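Hypothetical sugar kinase (Cytophaga hutchinsonii, PDB 3R8E) is a putative sugar kinase of the ROK family that probably transfers a phosphoryl group from ATP to a sugar. Local coordinates at residues S158-N163 with M259-I264; T146-A151 with E250-I255; I42-R47 with L71-I76; G34-E39 with Y136-N141. One frame throughout, in Å; residues are numbered along the deposited sequence. Where two conformers were deposited one is given.

In the fold
Contacts 1 and 2 both involve the five-stranded sheet built round strand 147-152, contact 2 through a helix packed on it; their centres lie 7 Å apart and both also touch the second subunit. Contacts 3 and 4, 16 Å apart at their centres, share strand 30-36 of the N-terminal sheet. Along the chain, both segments of contact 3 fall between those of contact 4, which is complete before contact 2 begins; the segments of contacts 1 and 2 then alternate. Contact 4 bridges the halves: its helix 127-138 also packs on strand 147-152, with Phe147 reaching Tyr136. Contacts 2 and 3 are 34 Å apart at their centres. Two such sheets joined in one chain fit the duplicated ribonuclease H-like architecture of sugar kinases.

Contact 1. Residues S158-N163 with M259-I264; sequences SGVMMN and MDLNNI
The flat group met here is the main-chain carbonyl of Met259, since the four touching side chains, those of Val160, Met162, Met259 and Leu261, have neither ring nor amide. The CE methyl of Met162 stands 3.5 Å from Met259 O, approaching from beside the oxygen and tilted somewhat out of the carbonyl plane. The same methyl lies 3.6 Å from CE of Met259. Both residues are selenomethionines with two deposited conformers, so the approaches of these two methyls are less certain. Val160 with Leu261 gives firmer evidence: Val160 CG1 reaches tip to tip against CD2 of Leu261 at 3.8 Å. With CG1 swung opposite the backbone N (chi1 170°), the branch is also 3.9 Å from Met259 CE in the modelled conformer. Strands 156-162 and 263-267 flank strand 147-152 in the 3-2-1-4-5 sheet of a ribonuclease H-like fold, and Val160 and Leu261 also both touch Ile148 of that middle strand. The contact therefore spans a strand, which explains why the closest pair of CA atoms, in Met162 and Leu261, is still 8.2 Å apart. Helix 235-259 ends at Met259, and Asp260, with positive phi, turns the chain toward Leu261. The Asp260 carboxylate forms a salt bridge to Arg171 of the second subunit and is hydrogen-bonded by Tyr292 of its own chain.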
loop_
_atom_site.group_PDB
_atom_site.type_symbol
_atom_site.label_atom_id
_atom_site.label_comp_id
_atom_site.label_asym_id
_atom_site.label_seq_id
_atom_site.Cartn_x
_atom_site.Cartn_y
_atom_site.Cartn_z
ATOM N N SER A 158 -11.490 -4.170 2.654
ATOM C CA SER A 158 -10.885 -2.974 3.226
ATOM C C SER A 158 -11.237 -1.740 2.431
ATOM O O SER A 158 -11.416 -1.808 1.218
ATOM C CB SER A 158 -9.368 -3.109 3.321
ATOM O OG SER A 158 -8.806 -3.428 2.061
ATOM N N GLY A 159 -11.322 -0.630 3.137
ATOM C CA GLY A 159 -11.597 0.676 2.573
ATOM C C GLY A 159 -10.729 1.653 3.322
ATOM O O GLY A 159 -10.515 1.482 4.527
ATOM N N VAL A 160 -10.198 2.664 2.624
ATOM C CA VAL A 160 -9.328 3.642 3.271
ATOM C C VAL A 160 -9.779 5.061 2.985
ATOM O O VAL A 160 -10.009 5.423 1.827
ATOM C CB VAL A 160 -7.840 3.447 2.833
ATOM C CG1 VAL A 160 -6.962 4.608 3.299
ATOM C CG2 VAL A 160 -7.277 2.127 3.340
HETATM N N MSE A 161 -9.856 5.874 4.052
HETATM C CA MSE A 161 -10.054 7.315 3.958
HETATM C C MSE A 161 -8.674 7.926 4.100
HETATM O O MSE A 161 -7.916 7.504 4.981
HETATM C CB MSE A 161 -11.009 7.859 5.046
HETATM C CG MSE A 161 -12.422 7.301 4.971
HETATM SE SE MSE A 161 -13.370 7.675 3.316
HETATM C CE MSE A 161 -13.342 9.616 3.391
HETATM N N MSE A 162 -8.324 8.873 3.232
HETATM C CA MSE A 162 -7.043 9.560 3.315
HETATM C C MSE A 162 -7.278 11.054 3.196
HETATM O O MSE A 162 -7.763 11.529 2.164
HETATM C CB MSE A 162 -6.062 9.056 2.251
HETATM C CG MSE A 162 -4.682 9.640 2.410
HETATM SE SE MSE A 162 -3.389 8.637 1.423
HETATM C CE MSE A 162 -3.263 7.104 2.654
ATOM N N ASN A 163 -6.968 11.786 4.282
ATOM C CA ASN A 163 -7.152 13.238 4.398
ATOM C C ASN A 163 -8.617 13.613 4.047
ATOM O O ASN A 163 -8.867 14.576 3.317
ATOM C CB ASN A 163 -6.121 14.003 3.529
ATOM C CG ASN A 163 -4.713 13.464 3.637
ATOM O OD1 ASN A 163 -4.177 12.899 2.691
ATOM N ND2 ASN A 163 -4.101 13.577 4.806
HETATM N N MSE A 259 1.078 2.958 2.965
HETATM C CA MSE A 259 0.118 4.065 3.026
HETATM C C MSE A 259 0.444 5.175 4.022
HETATM O O MSE A 259 -0.080 6.280 3.875
HETATM C CB MSE A 259 -1.278 3.517 3.379
HETATM C CG MSE A 259 -1.780 2.468 2.404
HETATM SE SE MSE A 259 -2.154 3.236 0.666
HETATM C CE MSE A 259 -3.864 3.928 1.055
ATOM N N ASP A 260 1.229 4.869 5.071
ATOM C CA ASP A 260 1.526 5.779 6.178
ATOM C C ASP A 260 0.209 6.290 6.801
ATOM O O ASP A 260 -0.141 7.467 6.706
ATOM C CB ASP A 260 2.483 6.942 5.845
ATOM C CG ASP A 260 2.929 7.666 7.111
ATOM O OD1 ASP A 260 2.585 7.193 8.228
ATOM O OD2 ASP A 260 3.556 8.727 6.991
ATOM N N LEU A 261 -0.530 5.364 7.396
ATOM C CA LEU A 261 -1.737 5.634 8.170
ATOM C C LEU A 261 -1.573 4.848 9.457
ATOM O O LEU A 261 -0.827 3.868 9.465
ATOM C CB LEU A 261 -3.049 5.279 7.410
ATOM C CG LEU A 261 -3.266 3.821 6.949
ATOM C CD1 LEU A 261 -3.801 2.948 8.077
ATOM C CD2 LEU A 261 -4.273 3.760 5.824
ATOM N N ASN A 262 -2.223 5.259 10.542
ATOM C CA ASN A 262 -2.089 4.496 11.784
ATOM C C ASN A 262 -3.397 4.479 12.599
ATOM O O ASN A 262 -3.371 4.177 13.791
ATOM C CB ASN A 262 -0.905 4.989 12.627
ATOM C CG ASN A 262 -1.043 6.394 13.130
ATOM O OD1 ASN A 262 -1.967 7.123 12.762
ATOM N ND2 ASN A 262 -0.106 6.815 13.965
ATOM N N ASN A 263 -4.533 4.770 11.944
ATOM C CA ASN A 263 -5.861 4.638 12.539
ATOM C C ASN A 263 -6.491 3.441 11.894
ATOM O O ASN A 263 -6.549 3.379 10.665
ATOM C CB ASN A 263 -6.711 5.883 12.353
ATOM C CG ASN A 263 -6.241 7.065 13.144
ATOM O OD1 ASN A 263 -5.827 6.952 14.304
ATOM N ND2 ASN A 263 -6.355 8.233 12.539
ATOM N N ILE A 264 -6.873 2.445 12.706
ATOM C CA ILE A 264 -7.422 1.194 12.188
ATOM C C ILE A 264 -8.760 0.897 12.850
ATOM O O ILE A 264 -8.850 0.873 14.085
ATOM C CB ILE A 264 -6.404 0.035 12.407
ATOM C CG1 ILE A 264 -5.076 0.299 11.667
ATOM C CG2 ILE A 264 -6.986 -1.339 11.998
ATOM C CD1 ILE A 264 -3.865 -0.113 12.440
#

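Contact 2. Residues T146-A151 with E250-I255; sequences TFILLA and ESLVNI
Leu150 and Leu252 point their ends at each other, while Ile148 meets Ile255 at about a right angle and Leu252 obliquely. The motif is a helix packed on a sheet, within the ribonuclease H-like fold: helix 235-259 lies over one face of strand 147-152, and Phe147 and Leu149 turn to helix 127-138 on the other. The axes of 147-151 and 250-255 approach to 11.7 Å with their directions 147° apart, so the two run roughly antiparallel. Ile148 splits its branches between two helical residues one turn apart. Its CG2 is 4.2 Å from Leu252 CD2, whereas the CG1 branch, which a chi1 of -176° extends away from N, carries CD1 toward Ile255. Leu252 CB does not point straight at the strand; the end of the side chain closes the distance, bringing CD2 between Ile148 and Leu150. Trimming Leu252 to an alanine would probably leave CD1 of Leu150 and CG2 of Ile148 without their partner on the helix and open a gap between helix and strand. All four side chains are buried and the contact is wholly apolar. Leu150 CD1 lies 3.8 Å from Leu252 CD2, the same separation as Ile148 CD1 from Ile255 CG2.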
loop_
_atom_site.group_PDB
_atom_site.type_symbol
_atom_site.label_atom_id
_atom_site.label_comp_id
_atom_site.label_asym_id
_atom_site.label_seq_id
_atom_site.Cartn_x
_atom_site.Cartn_y
_atom_site.Cartn_z
ATOM N N THR A 146 -7.990 10.072 8.260
ATOM C CA THR A 146 -7.126 9.065 7.647
ATOM C C THR A 146 -7.190 7.767 8.436
ATOM O O THR A 146 -6.721 7.713 9.573
ATOM C CB THR A 146 -5.694 9.628 7.548
ATOM O OG1 THR A 146 -5.749 10.873 6.834
ATOM C CG2 THR A 146 -4.723 8.663 6.849
ATOM N N PHE A 147 -7.776 6.720 7.831
ATOM C CA PHE A 147 -7.894 5.419 8.490
ATOM C C PHE A 147 -8.165 4.309 7.506
ATOM O O PHE A 147 -8.602 4.555 6.384
ATOM C CB PHE A 147 -9.025 5.426 9.554
ATOM C CG PHE A 147 -10.439 5.535 9.025
ATOM C CD1 PHE A 147 -11.181 4.393 8.733
ATOM C CD2 PHE A 147 -11.050 6.775 8.884
ATOM C CE1 PHE A 147 -12.494 4.493 8.264
ATOM C CE2 PHE A 147 -12.372 6.872 8.432
ATOM C CZ PHE A 147 -13.081 5.728 8.117
ATOM N N ILE A 148 -7.974 3.072 7.968
ATOM C CA ILE A 148 -8.334 1.868 7.230
ATOM C C ILE A 148 -9.426 1.147 8.010
ATOM O O ILE A 148 -9.335 1.027 9.237
ATOM C CB ILE A 148 -7.137 0.907 6.910
ATOM C CG1 ILE A 148 -7.613 -0.283 6.028
ATOM C CG2 ILE A 148 -6.466 0.380 8.193
ATOM C CD1 ILE A 148 -6.508 -1.082 5.366
ATOM N N LEU A 149 -10.454 0.685 7.293
ATOM C CA LEU A 149 -11.483 -0.174 7.841
ATOM C C LEU A 149 -11.209 -1.564 7.311
ATOM O O LEU A 149 -11.226 -1.756 6.099
ATOM C CB LEU A 149 -12.916 0.295 7.500
ATOM C CG LEU A 149 -14.051 -0.719 7.796
ATOM C CD1 LEU A 149 -14.154 -1.020 9.273
ATOM C CD2 LEU A 149 -15.387 -0.203 7.325
ATOM N N LEU A 150 -10.900 -2.512 8.198
ATOM C CA LEU A 150 -10.723 -3.911 7.829
ATOM C C LEU A 150 -11.976 -4.666 8.210
ATOM O O LEU A 150 -12.287 -4.764 9.402
ATOM C CB LEU A 150 -9.509 -4.570 8.516
ATOM C CG LEU A 150 -8.114 -4.270 8.057
ATOM C CD1 LEU A 150 -7.141 -5.161 8.819
ATOM C CD2 LEU A 150 -7.944 -4.553 6.574
ATOM N N ALA A 151 -12.713 -5.170 7.213
ATOM C CA ALA A 151 -13.918 -5.961 7.446
ATOM C C ALA A 151 -13.527 -7.434 7.385
ATOM O O ALA A 151 -13.260 -7.969 6.307
ATOM C CB ALA A 151 -14.992 -5.616 6.428
ATOM N N GLU A 250 0.712 -8.542 11.082
ATOM C CA GLU A 250 1.788 -8.637 10.094
ATOM C C GLU A 250 1.373 -8.032 8.747
ATOM O O GLU A 250 2.192 -7.357 8.124
ATOM C CB GLU A 250 2.247 -10.077 9.913
ATOM C CG GLU A 250 3.162 -10.549 11.027
ATOM C CD GLU A 250 3.646 -11.978 10.901
ATOM O OE1 GLU A 250 3.199 -12.694 9.973
ATOM O OE2 GLU A 250 4.480 -12.384 11.739
ATOM N N SER A 251 0.101 -8.218 8.322
ATOM C CA SER A 251 -0.377 -7.600 7.077
ATOM C C SER A 251 -0.583 -6.091 7.266
ATOM O O SER A 251 -0.288 -5.316 6.351
ATOM C CB SER A 251 -1.654 -8.267 6.580
ATOM O OG SER A 251 -1.318 -9.438 5.853
ATOM N N LEU A 252 -1.039 -5.666 8.463
ATOM C CA LEU A 252 -1.209 -4.238 8.759
ATOM C C LEU A 252 0.148 -3.521 8.755
ATOM O O LEU A 252 0.206 -2.380 8.315
ATOM C CB LEU A 252 -1.966 -3.998 10.080
ATOM C CG LEU A 252 -3.495 -4.136 9.978
ATOM C CD1 LEU A 252 -4.129 -4.320 11.350
ATOM C CD2 LEU A 252 -4.124 -2.945 9.239
ATOM N N VAL A 253 1.244 -4.211 9.163
ATOM C CA VAL A 253 2.606 -3.644 9.096
ATOM C C VAL A 253 2.892 -3.227 7.644
ATOM O O VAL A 253 3.342 -2.105 7.394
ATOM C CB VAL A 253 3.673 -4.641 9.632
ATOM C CG1 VAL A 253 5.087 -4.267 9.163
ATOM C CG2 VAL A 253 3.611 -4.733 11.157
ATOM N N ASN A 254 2.575 -4.119 6.688
ATOM C CA ASN A 254 2.791 -3.847 5.266
ATOM C C ASN A 254 1.903 -2.720 4.741
ATOM O O ASN A 254 2.393 -1.895 3.969
ATOM C CB ASN A 254 2.592 -5.112 4.432
ATOM C CG ASN A 254 3.714 -6.099 4.584
ATOM O OD1 ASN A 254 4.776 -5.776 5.115
ATOM N ND2 ASN A 254 3.504 -7.324 4.124
ATOM N N ILE A 255 0.617 -2.678 5.142
ATOM C CA ILE A 255 -0.324 -1.630 4.716
ATOM C C ILE A 255 0.164 -0.279 5.242
ATOM O O ILE A 255 0.215 0.694 4.495
ATOM C CB ILE A 255 -1.776 -1.938 5.177
ATOM C CG1 ILE A 255 -2.299 -3.223 4.511
ATOM C CG2 ILE A 255 -2.723 -0.760 4.897
ATOM C CD1 ILE A 255 -3.442 -3.912 5.266
#

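Contact 3. Residues I42-R47 with L71-I76; sequences IQNATR and LKQYPI
Asn44 crosses the hydroxyl end of Tyr74 at a slant, and each atom from CB outward can be placed against it. The CB atom is 3.2 Å from Tyr74 OH, and CG follows at 3.3 Å. At the tip, ND2 comes to 3.0 Å from OH, but the angle is too poor for a hydrogen bond. ND2 also lies 3.5 Å from Tyr74 CE2, in the ring plane at its edge; with amide and ring planes 60° apart, the amide passes the rim without stacking. A trans arrangement about CA-CB (chi1 -162°) aims the Asn44 amide at the helix end, where Tyr74 follows helix 59-73. The Tyr74 ring also meets Phe70 and packs on Leu35 of strand 30-36. Cut back to an alanine, Tyr74 would probably leave the Asn44 amide without its neighbour at the ring edge and uncover Phe70 and Leu35. Asn44 has positive phi and psi, the left-handed conformation, at a corner of the chain, where Thr46 OG1, as modelled, donates to Asn44 O at 2.9 Å from above the carbonyl plane. Strands 42-43 and 45-49 beside that corner both pair antiparallel with strand 30-36 of the N-terminal ribonuclease H-like sheet.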
loop_
_atom_site.group_PDB
_atom_site.type_symbol
_atom_site.label_atom_id
_atom_site.label_comp_id
_atom_site.label_asym_id
_atom_site.label_seq_id
_atom_site.Cartn_x
_atom_site.Cartn_y
_atom_site.Cartn_z
ATOM N N ILE A 42 -31.472 3.510 8.785
ATOM C CA ILE A 42 -31.912 2.736 7.619
ATOM C C ILE A 42 -33.394 2.420 7.794
ATOM O O ILE A 42 -33.785 1.813 8.796
ATOM C CB ILE A 42 -31.061 1.454 7.374
ATOM C CG1 ILE A 42 -29.567 1.805 7.175
ATOM C CG2 ILE A 42 -31.602 0.644 6.172
ATOM C CD1 ILE A 42 -28.617 0.649 7.335
ATOM N N GLN A 43 -34.212 2.845 6.822
ATOM C CA GLN A 43 -35.655 2.606 6.804
ATOM C C GLN A 43 -36.002 1.655 5.670
ATOM O O GLN A 43 -35.377 1.709 4.606
ATOM C CB GLN A 43 -36.433 3.924 6.658
ATOM C CG GLN A 43 -36.409 4.798 7.912
ATOM C CD GLN A 43 -37.128 6.121 7.755
ATOM O OE1 GLN A 43 -37.955 6.324 6.856
ATOM N NE2 GLN A 43 -36.837 7.054 8.647
ATOM N N ASN A 44 -37.003 0.783 5.905
ATOM C CA ASN A 44 -37.519 -0.214 4.961
ATOM C C ASN A 44 -36.394 -1.116 4.412
ATOM O O ASN A 44 -36.296 -1.318 3.196
ATOM C CB ASN A 44 -38.295 0.465 3.814
ATOM C CG ASN A 44 -39.222 -0.445 3.034
ATOM O OD1 ASN A 44 -39.750 -1.441 3.544
ATOM N ND2 ASN A 44 -39.443 -0.113 1.772
ATOM N N ALA A 45 -35.541 -1.649 5.316
ATOM C CA ALA A 45 -34.435 -2.541 4.948
ATOM C C ALA A 45 -34.994 -3.810 4.295
ATOM O O ALA A 45 -35.764 -4.540 4.934
ATOM C CB ALA A 45 -33.600 -2.885 6.174
ATOM N N THR A 46 -34.645 -4.044 3.022
ATOM C CA THR A 46 -35.118 -5.220 2.297
ATOM C C THR A 46 -33.914 -6.056 1.871
ATOM O O THR A 46 -33.016 -5.552 1.185
ATOM C CB THR A 46 -36.026 -4.836 1.112
ATOM O OG1 THR A 46 -36.717 -3.618 1.398
ATOM C CG2 THR A 46 -37.041 -5.922 0.793
ATOM N N ARG A 47 -33.891 -7.328 2.307
ATOM C CA ARG A 47 -32.829 -8.284 1.999
ATOM C C ARG A 47 -33.334 -9.322 0.995
ATOM O O ARG A 47 -34.388 -9.925 1.198
ATOM C CB ARG A 47 -32.327 -8.966 3.284
ATOM C CG ARG A 47 -30.992 -9.686 3.127
ATOM C CD ARG A 47 -30.616 -10.482 4.365
ATOM N NE ARG A 47 -30.138 -9.627 5.455
ATOM C CZ ARG A 47 -28.859 -9.339 5.682
ATOM N NH1 ARG A 47 -27.910 -9.835 4.897
ATOM N NH2 ARG A 47 -28.521 -8.554 6.695
ATOM N N LEU A 71 -38.465 3.185 -5.915
ATOM C CA LEU A 71 -38.741 4.580 -6.310
ATOM C C LEU A 71 -40.252 4.851 -6.416
ATOM O O LEU A 71 -40.663 5.995 -6.233
ATOM C CB LEU A 71 -38.070 4.961 -7.640
ATOM C CG LEU A 71 -36.543 4.937 -7.724
ATOM C CD1 LEU A 71 -36.105 5.055 -9.156
ATOM C CD2 LEU A 71 -35.895 5.994 -6.846
ATOM N N LYS A 72 -41.067 3.807 -6.720
ATOM C CA LYS A 72 -42.533 3.881 -6.800
ATOM C C LYS A 72 -43.127 4.133 -5.406
ATOM O O LYS A 72 -44.101 4.877 -5.279
ATOM C CB LYS A 72 -43.125 2.591 -7.397
ATOM C CG LYS A 72 -43.065 2.530 -8.916
ATOM C CD LYS A 72 -43.799 1.317 -9.473
ATOM C CE LYS A 72 -43.796 1.301 -10.983
ATOM N NZ LYS A 72 -42.476 0.903 -11.542
ATOM N N GLN A 73 -42.519 3.513 -4.369
ATOM C CA GLN A 73 -42.888 3.632 -2.953
ATOM C C GLN A 73 -42.447 4.968 -2.354
ATOM O O GLN A 73 -43.102 5.476 -1.439
ATOM C CB GLN A 73 -42.237 2.503 -2.132
ATOM C CG GLN A 73 -42.822 1.124 -2.357
ATOM C CD GLN A 73 -42.040 0.070 -1.614
ATOM O OE1 GLN A 73 -40.980 -0.379 -2.054
ATOM N NE2 GLN A 73 -42.553 -0.364 -0.477
ATOM N N TYR A 74 -41.301 5.496 -2.824
ATOM C CA TYR A 74 -40.702 6.736 -2.328
ATOM C C TYR A 74 -40.418 7.680 -3.503
ATOM O O TYR A 74 -39.301 7.686 -4.040
ATOM C CB TYR A 74 -39.419 6.418 -1.527
ATOM C CG TYR A 74 -39.647 5.416 -0.419
ATOM C CD1 TYR A 74 -40.231 5.798 0.784
ATOM C CD2 TYR A 74 -39.306 4.076 -0.583
ATOM C CE1 TYR A 74 -40.459 4.876 1.802
ATOM C CE2 TYR A 74 -39.545 3.141 0.422
ATOM C CZ TYR A 74 -40.110 3.549 1.619
ATOM O OH TYR A 74 -40.351 2.640 2.616
ATOM N N PRO A 75 -41.434 8.474 -3.927
ATOM C CA PRO A 75 -41.253 9.346 -5.100
ATOM C C PRO A 75 -40.365 10.571 -4.861
ATOM O O PRO A 75 -39.985 11.224 -5.833
ATOM C CB PRO A 75 -42.684 9.777 -5.443
ATOM C CG PRO A 75 -43.586 8.903 -4.634
ATOM C CD PRO A 75 -42.816 8.560 -3.418
ATOM N N ILE A 76 -40.035 10.883 -3.596
ATOM C CA ILE A 76 -39.192 12.032 -3.239
ATOM C C ILE A 76 -37.694 11.696 -3.340
ATOM O O ILE A 76 -36.873 12.618 -3.311
ATOM C CB ILE A 76 -39.538 12.622 -1.844
ATOM C CG1 ILE A 76 -39.517 11.552 -0.723
ATOM C CG2 ILE A 76 -40.866 13.372 -1.900
ATOM C CD1 ILE A 76 -38.288 11.582 0.179
#

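Contact 4. Residues G34-E39 with Y136-N141; sequences GLVTPE and YYFGEN
Phe138 makes every contact from the helical side, inserting its ring against the chain at Val36-Glu39. The setting is a junction between the two halves of a ribonuclease H-like kinase fold: strand 30-36 belongs to the N-terminal sheet, while helix 127-138, which ends at Phe138, packs on strand 147-152 of the second sheet. Apolar contact is slight, with Val36 CG1 4.4 Å from Phe138 CZ. Val36 also packs on Leu310, Leu311 and Ala314 of helix 308-318, whose Met318 touches Phe138, so that helix packs against both partners. The second kind of contact is between backbone and ring edge. Pro38 O lies in the plane of the Phe138 ring, 3.6 Å from CE1 and within 12° of the line from the ring centre through CE1, so that the C-H bond there is directed at the oxygen. Phe138 CE1 in turn stands well above the Pro38 carbonyl plane, so the oxygen is met over the face of its own group. Third comes packing against the next residue: Glu39 C is 4.0 Å from Phe138 CD1. The CB atoms of Pro38 and Glu39 point away from the helix, consistent with main chain, not side chains, meeting the ring. Thr37 OG1 is hydrogen-bonded to Glu41 N. Within its own segment, Tyr137 CB lies over one face of the Phe138 ring, 3.6 Å above its plane and displaced from the centre.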
loop_
_atom_site.group_PDB
_atom_site.type_symbol
_atom_site.label_atom_id
_atom_site.label_comp_id
_atom_site.label_asym_id
_atom_site.label_seq_id
_atom_site.Cartn_x
_atom_site.Cartn_y
_atom_site.Cartn_z
ATOM N N GLY A 34 -32.006 -0.159 1.209
ATOM C CA GLY A 34 -32.433 0.624 2.362
ATOM C C GLY A 34 -32.495 2.111 2.115
ATOM O O GLY A 34 -31.666 2.664 1.386
ATOM N N LEU A 35 -33.479 2.763 2.738
ATOM C CA LEU A 35 -33.625 4.209 2.652
ATOM C C LEU A 35 -32.830 4.819 3.792
ATOM O O LEU A 35 -33.082 4.506 4.956
ATOM C CB LEU A 35 -35.099 4.621 2.689
ATOM C CG LEU A 35 -35.509 5.679 1.670
ATOM C CD1 LEU A 35 -35.376 5.161 0.244
ATOM C CD2 LEU A 35 -36.925 6.135 1.914
ATOM N N VAL A 36 -31.851 5.655 3.462
ATOM C CA VAL A 36 -30.949 6.229 4.461
ATOM C C VAL A 36 -31.291 7.692 4.740
ATOM O O VAL A 36 -31.440 8.486 3.812
ATOM C CB VAL A 36 -29.467 6.053 4.026
ATOM C CG1 VAL A 36 -28.497 6.665 5.037
ATOM C CG2 VAL A 36 -29.136 4.578 3.793
ATOM N N THR A 37 -31.390 8.030 6.041
ATOM C CA THR A 37 -31.663 9.374 6.559
ATOM C C THR A 37 -30.337 10.153 6.697
ATOM O O THR A 37 -29.285 9.506 6.779
ATOM C CB THR A 37 -32.388 9.288 7.932
ATOM O OG1 THR A 37 -31.495 8.764 8.914
ATOM C CG2 THR A 37 -33.666 8.471 7.894
ATOM N N PRO A 38 -30.342 11.511 6.825
ATOM C CA PRO A 38 -29.066 12.232 7.015
ATOM C C PRO A 38 -28.347 11.892 8.335
ATOM O O PRO A 38 -27.154 12.170 8.445
ATOM C CB PRO A 38 -29.482 13.709 6.989
ATOM C CG PRO A 38 -30.834 13.729 6.340
ATOM C CD PRO A 38 -31.478 12.455 6.771
ATOM N N GLU A 39 -29.052 11.280 9.316
ATOM C CA GLU A 39 -28.462 10.894 10.605
ATOM C C GLU A 39 -27.938 9.433 10.592
ATOM O O GLU A 39 -27.363 8.978 11.584
ATOM C CB GLU A 39 -29.431 11.129 11.788
ATOM C CG GLU A 39 -30.769 10.404 11.722
ATOM C CD GLU A 39 -31.931 11.150 11.089
ATOM O OE1 GLU A 39 -31.738 12.296 10.620
ATOM O OE2 GLU A 39 -33.046 10.580 11.068
ATOM N N TYR A 136 -16.960 6.710 8.016
ATOM C CA TYR A 136 -16.526 8.103 7.968
ATOM C C TYR A 136 -17.695 9.071 8.203
ATOM O O TYR A 136 -17.518 10.072 8.891
ATOM C CB TYR A 136 -15.852 8.394 6.611
ATOM C CG TYR A 136 -15.411 9.834 6.438
ATOM C CD1 TYR A 136 -14.247 10.304 7.038
ATOM C CD2 TYR A 136 -16.162 10.728 5.678
ATOM C CE1 TYR A 136 -13.829 11.623 6.870
ATOM C CE2 TYR A 136 -15.765 12.055 5.519
ATOM C CZ TYR A 136 -14.599 12.500 6.124
ATOM O OH TYR A 136 -14.196 13.806 5.967
ATOM N N TYR A 137 -18.880 8.783 7.647
ATOM C CA TYR A 137 -20.000 9.710 7.824
ATOM C C TYR A 137 -20.865 9.425 9.038
ATOM O O TYR A 137 -21.461 10.367 9.574
ATOM C CB TYR A 137 -20.911 9.707 6.582
ATOM C CG TYR A 137 -20.328 10.396 5.366
ATOM C CD1 TYR A 137 -19.739 11.656 5.466
ATOM C CD2 TYR A 137 -20.438 9.829 4.101
ATOM C CE1 TYR A 137 -19.214 12.302 4.348
ATOM C CE2 TYR A 137 -19.928 10.470 2.973
ATOM C CZ TYR A 137 -19.313 11.706 3.101
ATOM O OH TYR A 137 -18.802 12.335 1.991
ATOM N N PHE A 138 -20.999 8.146 9.447
ATOM C CA PHE A 138 -21.981 7.814 10.482
ATOM C C PHE A 138 -21.479 7.005 11.685
ATOM O O PHE A 138 -22.240 6.844 12.645
ATOM C CB PHE A 138 -23.139 7.033 9.828
ATOM C CG PHE A 138 -23.723 7.656 8.579
ATOM C CD1 PHE A 138 -24.538 8.780 8.655
ATOM C CD2 PHE A 138 -23.458 7.117 7.324
ATOM C CE1 PHE A 138 -25.093 9.343 7.498
ATOM C CE2 PHE A 138 -24.009 7.682 6.169
ATOM C CZ PHE A 138 -24.819 8.793 6.263
ATOM N N GLY A 139 -20.243 6.517 11.641
ATOM C CA GLY A 139 -19.690 5.698 12.716
ATOM C C GLY A 139 -19.308 6.433 13.988
ATOM O O GLY A 139 -19.449 7.658 14.081
ATOM N N GLU A 140 -18.798 5.671 14.979
ATOM C CA GLU A 140 -18.351 6.204 16.270
ATOM C C GLU A 140 -17.036 6.994 16.147
ATOM O O GLU A 140 -16.623 7.640 17.108
ATOM C CB GLU A 140 -18.234 5.090 17.322
ATOM C CG GLU A 140 -19.572 4.735 17.958
ATOM C CD GLU A 140 -20.273 5.878 18.671
ATOM O OE1 GLU A 140 -19.831 6.247 19.783
ATOM O OE2 GLU A 140 -21.243 6.426 18.101
ATOM N N ASN A 141 -16.382 6.945 14.977
ATOM C CA ASN A 141 -15.180 7.722 14.698
ATOM C C ASN A 141 -15.429 8.539 13.443
ATOM O O ASN A 141 -14.520 8.735 12.641
ATOM C CB ASN A 141 -13.946 6.823 14.555
ATOM C CG ASN A 141 -13.422 6.295 15.861
ATOM O OD1 ASN A 141 -13.485 5.096 16.133
ATOM N ND2 ASN A 141 -12.852 7.170 16.684
#